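Local coordinates for putative glycosyltransferase (Mannosyltransferase) involved in glycosylating the PBCV-1 major capsid protein (Paramecium bursaria Chlorella virus 1, PDB 2P6W), which is the N-terminal domain of a probable manganese-dependent glycosyltransferase that acts on the viral major capsid protein, at residues R59-Q64 and I137-R142; S96-S101 and L106-H111; A113-Y118 and V181-E186. All coordinates share one frame; numbering follows the deposited sequence.

Interaction 1. Residues R59-Q64 and I137-R142; sequences RSWIIQ and IVWSLR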
loop_
_atom_site.group_PDB
_atom_site.type_symbol
_atom_site.label_atom_id
_atom_site.label_comp_id
_atom_site.label_asym_id
_atom_site.label_seq_id
_atom_site.Cartn_x
_atom_site.Cartn_y
_atom_site.Cartn_z
ATOM N N ARG A 59 2.208 -8.658 1.978
ATOM C CA ARG A 59 0.994 -7.853 1.769
ATOM C C ARG A 59 -0.140 -8.645 1.079
ATOM O O ARG A 59 -1.322 -8.421 1.355
ATOM C CB ARG A 59 1.326 -6.606 0.968
ATOM C CG ARG A 59 1.803 -6.892 -0.423
ATOM C CD ARG A 59 2.464 -5.640 -1.019
ATOM N NE ARG A 59 3.779 -5.470 -0.416
ATOM C CZ ARG A 59 4.494 -4.353 -0.471
ATOM N NH1 ARG A 59 4.015 -3.292 -1.103
ATOM N NH2 ARG A 59 5.685 -4.300 0.121
ATOM N N SER A 60 0.223 -9.570 0.188
ATOM C CA SER A 60 -0.772 -10.354 -0.550
ATOM C C SER A 60 -1.327 -11.517 0.279
ATOM O O SER A 60 -2.305 -12.175 -0.117
ATOM C CB SER A 60 -0.190 -10.854 -1.875
ATOM O OG SER A 60 0.156 -9.759 -2.700
ATOM N N TRP A 61 -0.680 -11.783 1.415
ATOM C CA TRP A 61 -1.212 -12.700 2.417
ATOM C C TRP A 61 -2.081 -11.927 3.417
ATOM O O TRP A 61 -3.178 -12.381 3.780
ATOM C CB TRP A 61 -0.062 -13.428 3.120
ATOM C CG TRP A 61 -0.483 -14.413 4.181
ATOM C CD1 TRP A 61 -0.824 -15.715 3.998
ATOM C CD2 TRP A 61 -0.577 -14.159 5.586
ATOM N NE1 TRP A 61 -1.142 -16.297 5.209
ATOM C CE2 TRP A 61 -1.010 -15.355 6.195
ATOM C CE3 TRP A 61 -0.386 -13.019 6.389
ATOM C CZ2 TRP A 61 -1.217 -15.462 7.574
ATOM C CZ3 TRP A 61 -0.581 -13.133 7.763
ATOM C CH2 TRP A 61 -1.004 -14.347 8.337
ATOM N N ILE A 62 -1.595 -10.760 3.847
ATOM C CA ILE A 62 -2.330 -9.907 4.810
ATOM C C ILE A 62 -3.697 -9.464 4.267
ATOM O O ILE A 62 -4.669 -9.331 5.026
ATOM C CB ILE A 62 -1.488 -8.691 5.276
ATOM C CG1 ILE A 62 -0.208 -9.164 5.964
ATOM C CG2 ILE A 62 -2.298 -7.726 6.205
ATOM C CD1 ILE A 62 0.797 -8.049 6.141
ATOM N N ILE A 63 -3.806 -9.250 2.954
ATOM C CA ILE A 63 -5.111 -8.911 2.391
ATOM C C ILE A 63 -6.217 -9.948 2.707
ATOM O O ILE A 63 -7.364 -9.555 2.948
ATOM C CB ILE A 63 -5.017 -8.546 0.886
ATOM C CG1 ILE A 63 -6.254 -7.746 0.460
ATOM C CG2 ILE A 63 -4.741 -9.788 0.029
ATOM C CD1 ILE A 63 -6.160 -7.195 -0.945
ATOM N N GLN A 64 -5.901 -11.250 2.717
ATOM C CA GLN A 64 -6.896 -12.251 3.099
ATOM C C GLN A 64 -7.325 -12.076 4.564
ATOM O O GLN A 64 -8.487 -12.254 4.899
ATOM C CB GLN A 64 -6.457 -13.712 2.802
ATOM C CG GLN A 64 -7.555 -14.720 3.273
ATOM C CD GLN A 64 -7.402 -16.183 2.854
ATOM O OE1 GLN A 64 -6.283 -16.729 2.645
ATOM N NE2 GLN A 64 -8.542 -16.846 2.776
ATOM N N ILE A 137 -3.105 -15.712 -5.781
ATOM C CA ILE A 137 -2.117 -16.170 -6.748
ATOM C C ILE A 137 -0.794 -15.418 -6.601
ATOM O O ILE A 137 0.280 -16.028 -6.623
ATOM C CB ILE A 137 -2.653 -16.068 -8.203
ATOM C CG1 ILE A 137 -3.886 -16.961 -8.378
ATOM C CG2 ILE A 137 -1.577 -16.462 -9.180
ATOM C CD1 ILE A 137 -3.616 -18.422 -8.149
ATOM N N VAL A 138 -0.865 -14.104 -6.390
ATOM C CA VAL A 138 0.351 -13.316 -6.210
ATOM C C VAL A 138 1.139 -13.888 -5.039
ATOM O O VAL A 138 2.327 -14.128 -5.153
ATOM C CB VAL A 138 0.031 -11.862 -5.910
ATOM C CG1 VAL A 138 1.303 -11.082 -5.501
ATOM C CG2 VAL A 138 -0.602 -11.212 -7.127
ATOM N N TRP A 139 0.463 -14.106 -3.919
ATOM C CA TRP A 139 1.144 -14.720 -2.771
ATOM C C TRP A 139 1.772 -16.076 -3.123
ATOM O O TRP A 139 2.903 -16.340 -2.728
ATOM C CB TRP A 139 0.164 -14.844 -1.601
ATOM C CG TRP A 139 0.698 -15.564 -0.394
ATOM C CD1 TRP A 139 0.230 -16.735 0.126
ATOM C CD2 TRP A 139 1.782 -15.154 0.460
ATOM N NE1 TRP A 139 0.951 -17.089 1.245
ATOM C CE2 TRP A 139 1.910 -16.137 1.476
ATOM C CE3 TRP A 139 2.669 -14.068 0.455
ATOM C CZ2 TRP A 139 2.890 -16.064 2.477
ATOM C CZ3 TRP A 139 3.638 -13.983 1.460
ATOM C CH2 TRP A 139 3.742 -14.980 2.458
ATOM N N SER A 140 1.049 -16.903 -3.886
ATOM C CA SER A 140 1.521 -18.256 -4.243
ATOM C C SER A 140 2.778 -18.227 -5.094
ATOM O O SER A 140 3.493 -19.234 -5.168
ATOM C CB SER A 140 0.426 -19.032 -4.979
ATOM O OG SER A 140 0.325 -18.635 -6.343
ATOM N N LEU A 141 3.035 -17.095 -5.754
ATOM C CA LEU A 141 4.161 -16.995 -6.693
ATOM C C LEU A 141 5.447 -16.573 -5.989
ATOM O O LEU A 141 6.492 -16.453 -6.627
ATOM C CB LEU A 141 3.842 -16.019 -7.830
ATOM C CG LEU A 141 2.791 -16.510 -8.821
ATOM C CD1 LEU A 141 2.392 -15.371 -9.704
ATOM C CD2 LEU A 141 3.310 -17.677 -9.655
ATOM N N ARG A 142 5.372 -16.357 -4.677
ATOM C CA ARG A 142 6.507 -15.774 -3.936
ATOM C C ARG A 142 7.793 -16.549 -4.021
ATOM O O ARG A 142 8.872 -15.965 -3.873
ATOM C CB ARG A 142 6.154 -15.542 -2.464
ATOM C CG ARG A 142 5.932 -16.821 -1.669
ATOM C CD ARG A 142 5.322 -16.497 -0.332
ATOM N NE ARG A 142 5.137 -17.670 0.523
ATOM C CZ ARG A 142 4.128 -18.537 0.419
ATOM N NH1 ARG A 142 3.208 -18.401 -0.537
ATOM N NH2 ARG A 142 4.052 -19.558 1.269
#
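Trp-61 lays its CB over the centre of the Trp-139 six-membered ring, 3.7 Å from CB to the ring centroid and 11° off the ring normal, a clear CH-pi contact. It is part of a helix-to-helix contact in the GT-A fold, where helix 59-69 packs against the end of helix 132-140. Both indoles leave their helices with CG anti to the backbone N (chi1 -180° in Trp-61), which lays them side by side, pointing the same way. The two pyrrole rings meet obliquely, with planes at 47°, and Trp-61 CD1 comes 3.6 Å from Trp-139 NE1. Broad, flat tryptophans suit this partly exposed seam because one ring can cover both a methylene and part of another ring.

The CA atoms of Ser-60 and Trp-139 are 5.3 Å apart, a closeness that a small serine permits. Ser-60 OG lies 3.3 Å from Val-138 CG1, while its hydrogen bond goes to Glu-135, one turn back on the second helix. Arg-59 turns away from the contact and forms a salt bridge with Asp-80, a manganese ligand.

The other face of the Trp-139 indole carries the guanidinium of Arg-142, whose NH2 also pairs with Glu-49. Arg-142 NH1 donates to Trp-139 O over 3.0 Å, and Arg-142 N reaches the same oxygen from the opposite face of its carbonyl plane.

Interaction 2. Residues S96-S101 and L106-H111; sequences SFIDLS and LYHTFH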
loop_
_atom_site.group_PDB
_atom_site.type_symbol
_atom_site.label_atom_id
_atom_site.label_comp_id
_atom_site.label_asym_id
_atom_site.label_seq_id
_atom_site.Cartn_x
_atom_site.Cartn_y
_atom_site.Cartn_z
ATOM N N SER A 96 -11.867 12.042 -2.496
ATOM C CA SER A 96 -11.576 13.394 -2.968
ATOM C C SER A 96 -10.326 13.425 -3.849
ATOM O O SER A 96 -10.081 14.412 -4.547
ATOM C CB SER A 96 -11.439 14.392 -1.809
ATOM O OG SER A 96 -10.329 14.060 -0.992
ATOM N N PHE A 97 -9.542 12.337 -3.805
ATOM C CA PHE A 97 -8.240 12.258 -4.491
ATOM C C PHE A 97 -8.239 11.279 -5.660
ATOM O O PHE A 97 -7.376 11.359 -6.543
ATOM C CB PHE A 97 -7.145 11.831 -3.500
ATOM C CG PHE A 97 -6.855 12.861 -2.443
ATOM C CD1 PHE A 97 -5.939 13.893 -2.681
ATOM C CD2 PHE A 97 -7.498 12.804 -1.221
ATOM C CE1 PHE A 97 -5.687 14.858 -1.708
ATOM C CE2 PHE A 97 -7.239 13.753 -0.231
ATOM C CZ PHE A 97 -6.334 14.774 -0.473
ATOM N N ILE A 98 -9.185 10.342 -5.652
ATOM C CA ILE A 98 -9.258 9.318 -6.688
ATOM C C ILE A 98 -10.700 8.931 -6.987
ATOM O O ILE A 98 -11.540 8.888 -6.088
ATOM C CB ILE A 98 -8.387 8.056 -6.314
ATOM C CG1 ILE A 98 -8.399 7.010 -7.431
ATOM C CG2 ILE A 98 -8.814 7.450 -4.990
ATOM C CD1 ILE A 98 -7.299 5.940 -7.277
ATOM N N ASP A 99 -10.973 8.682 -8.266
ATOM C CA ASP A 99 -12.288 8.293 -8.742
ATOM C C ASP A 99 -12.340 6.763 -8.749
ATOM O O ASP A 99 -11.650 6.121 -9.553
ATOM C CB ASP A 99 -12.469 8.852 -10.158
ATOM C CG ASP A 99 -13.772 8.442 -10.804
ATOM O OD1 ASP A 99 -14.592 7.750 -10.168
ATOM O OD2 ASP A 99 -13.972 8.846 -11.969
ATOM N N LEU A 100 -13.151 6.195 -7.851
ATOM C CA LEU A 100 -13.294 4.737 -7.738
ATOM C C LEU A 100 -14.587 4.212 -8.371
ATOM O O LEU A 100 -15.002 3.080 -8.095
ATOM C CB LEU A 100 -13.209 4.304 -6.266
ATOM C CG LEU A 100 -11.870 4.586 -5.566
ATOM C CD1 LEU A 100 -11.964 4.250 -4.083
ATOM C CD2 LEU A 100 -10.727 3.837 -6.238
ATOM N N SER A 101 -15.204 5.018 -9.230
ATOM C CA SER A 101 -16.544 4.708 -9.746
ATOM C C SER A 101 -16.610 3.721 -10.905
ATOM O O SER A 101 -17.705 3.200 -11.182
ATOM C CB SER A 101 -17.278 5.992 -10.136
ATOM O OG SER A 101 -16.662 6.588 -11.249
ATOM N N LEU A 106 -10.041 -3.370 -11.239
ATOM C CA LEU A 106 -9.628 -4.275 -10.151
ATOM C C LEU A 106 -8.437 -3.732 -9.358
ATOM O O LEU A 106 -8.304 -4.045 -8.186
ATOM C CB LEU A 106 -9.273 -5.662 -10.683
ATOM C CG LEU A 106 -10.380 -6.530 -11.291
ATOM C CD1 LEU A 106 -9.742 -7.680 -12.052
ATOM C CD2 LEU A 106 -11.369 -7.052 -10.262
ATOM N N TYR A 107 -7.577 -2.934 -9.997
ATOM C CA TYR A 107 -6.409 -2.363 -9.313
ATOM C C TYR A 107 -6.209 -0.910 -9.668
ATOM O O TYR A 107 -6.262 -0.564 -10.837
ATOM C CB TYR A 107 -5.139 -3.093 -9.771
ATOM C CG TYR A 107 -4.907 -4.444 -9.136
ATOM C CD1 TYR A 107 -4.145 -4.568 -7.968
ATOM C CD2 TYR A 107 -5.431 -5.600 -9.705
ATOM C CE1 TYR A 107 -3.938 -5.811 -7.368
ATOM C CE2 TYR A 107 -5.227 -6.832 -9.125
ATOM C CZ TYR A 107 -4.489 -6.931 -7.952
ATOM O OH TYR A 107 -4.290 -8.174 -7.380
ATOM N N HIS A 108 -5.971 -0.069 -8.661
ATOM C CA HIS A 108 -5.426 1.260 -8.882
ATOM C C HIS A 108 -4.008 1.282 -8.328
ATOM O O HIS A 108 -3.792 0.924 -7.161
ATOM C CB HIS A 108 -6.274 2.314 -8.168
ATOM C CG HIS A 108 -7.596 2.540 -8.819
ATOM N ND1 HIS A 108 -8.738 1.876 -8.436
ATOM C CD2 HIS A 108 -7.943 3.318 -9.865
ATOM C CE1 HIS A 108 -9.738 2.239 -9.218
ATOM N NE2 HIS A 108 -9.286 3.129 -10.081
ATOM N N THR A 109 -3.044 1.637 -9.183
ATOM C CA THR A 109 -1.634 1.678 -8.814
ATOM C C THR A 109 -1.036 3.020 -9.218
ATOM O O THR A 109 -1.721 3.860 -9.825
ATOM C CB THR A 109 -0.849 0.505 -9.484
ATOM O OG1 THR A 109 -1.010 0.598 -10.911
ATOM C CG2 THR A 109 -1.387 -0.826 -8.976
ATOM N N PHE A 110 0.229 3.228 -8.873
ATOM C CA PHE A 110 0.890 4.533 -9.028
ATOM C C PHE A 110 2.279 4.377 -9.586
ATOM O O PHE A 110 3.013 3.477 -9.183
ATOM C CB PHE A 110 0.909 5.284 -7.680
ATOM C CG PHE A 110 -0.438 5.350 -7.077
ATOM C CD1 PHE A 110 -1.327 6.341 -7.476
ATOM C CD2 PHE A 110 -0.873 4.357 -6.204
ATOM C CE1 PHE A 110 -2.630 6.365 -6.992
ATOM C CE2 PHE A 110 -2.158 4.367 -5.709
ATOM C CZ PHE A 110 -3.054 5.373 -6.105
ATOM N N HIS A 111 2.628 5.249 -10.533
ATOM C CA HIS A 111 3.983 5.243 -11.043
ATOM C C HIS A 111 4.918 5.993 -10.103
ATOM O O HIS A 111 4.477 6.578 -9.106
ATOM C CB HIS A 111 4.052 5.775 -12.484
ATOM C CG HIS A 111 3.853 7.254 -12.614
ATOM N ND1 HIS A 111 4.840 8.162 -12.300
ATOM C CD2 HIS A 111 2.810 7.980 -13.092
ATOM C CE1 HIS A 111 4.403 9.385 -12.537
ATOM N NE2 HIS A 111 3.179 9.300 -13.035
#
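Asp-99 OD1 is gripped twice by Ser-101, while the backbone oxygen of Asp-99 lies obliquely to the imidazole of His-108 across the contact. Ser-101 OG donates to the syn lone pair of Asp-99 OD1 over 2.6 Å, and Ser-101 N reaches the same OD1 from the anti side at 3.0 Å, 35° out of the carboxylate plane. The second bond closes an Asx turn. A short acid and a serine two residues on suit this exposed place, since their two bonds brace a bend that has no regular secondary structure.

Ile-98, just before the turn, and Leu-100, within it, pack against strand 107-110, in the six-stranded mixed sheet of the GT-A fold. Their methyls meet different parts of one ring, each obliquely. Ile-98 CD1 approaches His-108 CD2 to 3.7 Å, and Leu-100 CD2 comes 3.5 Å from His-108 CE1. Ile-98 reaches the ring because CG1 stands anti to its backbone N (chi1 -177°) and the chain continues extended to CD1. That same methyl brushes Phe-110 CZ at 4.4 Å, bridging two residues on the same side of the strand. Branched aliphatic residues fit here because they end in methyls, which can pack on the ring carbons of His-108 and Phe-110.

His-108 also meets the rings of His-172 on the adjacent strand 169-172 and Trp-75 of strand 75-79, two strands away, and Ile-98 touches His-172, so the loop covers an aromatic patch of the sheet. The distance from Asp-99 O to His-108 NE2, 3.8 Å, is too long for a hydrogen bond. Across the two segments the buried imidazole is therefore met by methyl groups and one distant carbonyl, surroundings that would probably favour its neutral form.

Interaction 3. Residues A113-Y118 and V181-E186; sequences APWGSY and VKAYPE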
loop_
_atom_site.group_PDB
_atom_site.type_symbol
_atom_site.label_atom_id
_atom_site.label_comp_id
_atom_site.label_asym_id
_atom_site.label_seq_id
_atom_site.Cartn_x
_atom_site.Cartn_y
_atom_site.Cartn_z
ATOM N N ALA A 113 7.718 7.855 -11.637
ATOM C CA ALA A 113 8.562 8.486 -12.652
ATOM C C ALA A 113 8.809 9.961 -12.376
ATOM O O ALA A 113 7.997 10.604 -11.728
ATOM C CB ALA A 113 7.903 8.339 -14.019
ATOM N N PRO A 114 9.925 10.508 -12.890
ATOM C CA PRO A 114 11.037 9.835 -13.550
ATOM C C PRO A 114 12.153 9.398 -12.587
ATOM O O PRO A 114 13.221 8.959 -13.049
ATOM C CB PRO A 114 11.572 10.942 -14.458
ATOM C CG PRO A 114 11.446 12.161 -13.633
ATOM C CD PRO A 114 10.132 11.970 -12.867
ATOM N N TRP A 115 11.897 9.513 -11.282
ATOM C CA TRP A 115 12.933 9.388 -10.248
ATOM C C TRP A 115 13.112 7.955 -9.729
ATOM O O TRP A 115 14.071 7.685 -8.995
ATOM C CB TRP A 115 12.617 10.314 -9.056
ATOM C CG TRP A 115 12.201 11.660 -9.499
ATOM C CD1 TRP A 115 10.956 12.227 -9.376
ATOM C CD2 TRP A 115 13.022 12.622 -10.162
ATOM N NE1 TRP A 115 10.958 13.494 -9.915
ATOM C CE2 TRP A 115 12.209 13.757 -10.423
ATOM C CE3 TRP A 115 14.369 12.642 -10.557
ATOM C CZ2 TRP A 115 12.699 14.893 -11.069
ATOM C CZ3 TRP A 115 14.863 13.781 -11.201
ATOM C CH2 TRP A 115 14.023 14.894 -11.448
ATOM N N GLY A 116 12.177 7.065 -10.072
ATOM C CA GLY A 116 12.108 5.734 -9.458
ATOM C C GLY A 116 12.922 4.697 -10.204
ATOM O O GLY A 116 13.876 5.045 -10.899
ATOM N N SER A 117 12.555 3.422 -10.066
ATOM C CA SER A 117 13.293 2.379 -10.785
ATOM C C SER A 117 12.371 1.329 -11.396
ATOM O O SER A 117 12.847 0.383 -11.995
ATOM C CB SER A 117 14.308 1.704 -9.869
ATOM O OG SER A 117 13.658 1.237 -8.713
ATOM N N TYR A 118 11.062 1.521 -11.273
ATOM C CA TYR A 118 10.096 0.529 -11.774
ATOM C C TYR A 118 8.800 1.227 -12.249
ATOM O O TYR A 118 8.472 2.337 -11.783
ATOM C CB TYR A 118 9.823 -0.521 -10.678
ATOM C CG TYR A 118 9.236 -1.796 -11.255
ATOM C CD1 TYR A 118 10.023 -2.650 -12.036
ATOM C CD2 TYR A 118 7.898 -2.123 -11.069
ATOM C CE1 TYR A 118 9.493 -3.803 -12.595
ATOM C CE2 TYR A 118 7.361 -3.285 -11.616
ATOM C CZ TYR A 118 8.167 -4.113 -12.384
ATOM O OH TYR A 118 7.637 -5.243 -12.965
ATOM N N VAL A 181 8.742 10.735 -0.546
ATOM C CA VAL A 181 9.242 11.972 0.046
ATOM C C VAL A 181 10.465 12.531 -0.665
ATOM O O VAL A 181 10.509 13.713 -0.958
ATOM C CB VAL A 181 9.534 11.837 1.547
ATOM C CG1 VAL A 181 10.213 10.548 1.843
ATOM C CG2 VAL A 181 10.377 13.009 2.048
ATOM N N LYS A 182 11.451 11.687 -0.940
ATOM C CA LYS A 182 12.672 12.206 -1.563
ATOM C C LYS A 182 12.489 12.622 -3.024
ATOM O O LYS A 182 13.197 13.510 -3.516
ATOM C CB LYS A 182 13.817 11.201 -1.413
ATOM C CG LYS A 182 14.425 11.248 0.003
ATOM C CD LYS A 182 15.510 10.214 0.185
ATOM C CE LYS A 182 16.323 10.483 1.446
ATOM N NZ LYS A 182 17.538 9.614 1.522
ATOM N N ALA A 183 11.542 11.973 -3.702
ATOM C CA ALA A 183 11.331 12.159 -5.137
ATOM C C ALA A 183 10.416 13.336 -5.482
ATOM O O ALA A 183 10.615 14.004 -6.519
ATOM C CB ALA A 183 10.765 10.889 -5.728
ATOM N N TYR A 184 9.404 13.553 -4.638
ATOM C CA TYR A 184 8.419 14.608 -4.861
ATOM C C TYR A 184 8.275 15.537 -3.650
ATOM O O TYR A 184 7.173 15.736 -3.151
ATOM C CB TYR A 184 7.047 13.984 -5.216
ATOM C CG TYR A 184 7.094 12.927 -6.295
ATOM C CD1 TYR A 184 7.374 13.258 -7.634
ATOM C CD2 TYR A 184 6.853 11.582 -5.983
ATOM C CE1 TYR A 184 7.419 12.266 -8.625
ATOM C CE2 TYR A 184 6.877 10.593 -6.966
ATOM C CZ TYR A 184 7.162 10.942 -8.280
ATOM O OH TYR A 184 7.194 9.939 -9.219
ATOM N N PRO A 185 9.397 16.138 -3.185
ATOM C CA PRO A 185 9.380 16.955 -1.962
ATOM C C PRO A 185 8.367 18.089 -2.039
ATOM O O PRO A 185 7.788 18.454 -1.013
ATOM C CB PRO A 185 10.800 17.547 -1.897
ATOM C CG PRO A 185 11.372 17.360 -3.296
ATOM C CD PRO A 185 10.735 16.099 -3.800
ATOM N N GLU A 186 8.186 18.637 -3.241
ATOM C CA GLU A 186 7.296 19.771 -3.500
ATOM C C GLU A 186 5.807 19.425 -3.374
ATOM O O GLU A 186 4.965 20.325 -3.246
ATOM C CB GLU A 186 7.578 20.362 -4.898
ATOM C CG GLU A 186 7.085 19.526 -6.112
ATOM C CD GLU A 186 8.056 18.428 -6.595
ATOM O OE1 GLU A 186 8.976 18.058 -5.842
ATOM O OE2 GLU A 186 7.872 17.911 -7.729
HETATM O O HOH W 1 9.894 16.115 -8.147
#
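The Trp-115 indole has Pro-114 CG over the centre of one face and Tyr-184 CE1 at its edge; the Tyr-184 ring in turn carries Ala-183 CB toward the rim of one face and Ala-113 O at its edge. The two rings form an offset edge-to-face pair, the edge of Trp-115 turned toward the face of Tyr-184 with planes at 69°, and Trp-115 CD1 is only 3.6 Å from Tyr-184 CE1. Trp-115 CG is anti to its carbonyl carbon (chi1 -45°), which swings the indole over the opposing loop, where Trp-115 CB rests 3.9 Å from Ala-183 CB. The small alanine lets the two backbones come close.

Two loops of the GT-A domain are joined here: one links strands 107-110 and 124-128, the other leads from strand 179-180 toward strand 193-195, which carries the manganese ligand His-195. Tyr-184 suits its place because its ring is buried while its hydroxyl can reach a backbone oxygen. Tyr-184 OH donates to Ala-113 O over 2.7 Å, coming from 44° above the carbonyl plane. The accepting carbonyl belongs to the cis peptide that precedes Pro-114. Tyr-184 also meets Tyr-175 edge-to-face.

A water bridges the two loops. It donates to Ala-183 O at 2.8 Å and to Glu-186 OE2 at 2.7 Å, and accepts a weak bond from Trp-115 NE1. The loops are thus joined directly by the hydroxyl of a buried tyrosine and indirectly through one water and a weak N-H bond, so the water-mediated link probably yields more readily.

Overall arrangement
The three contacts spread across one GT-A domain. Interaction 2 is nested within the span closed by interaction 1, whereas interactions 1 and 3 alternate along the chain and lie on opposite sides of its centre, their centres about 26 Å apart. Interactions 2 and 3 follow in series and touch through His-111 and Tyr-184, since His-111 follows strand 107-110 and lies just before the loop at 113-118. Interaction 1 joins two helices, interaction 2 covers the sheet with a loop, and interaction 3 links two loops. As for the manganese site, Arg-59 pairs with its ligand Asp-80, and the bound ion is about 12 Å from the side chains of both Phe-110 and Ala-183.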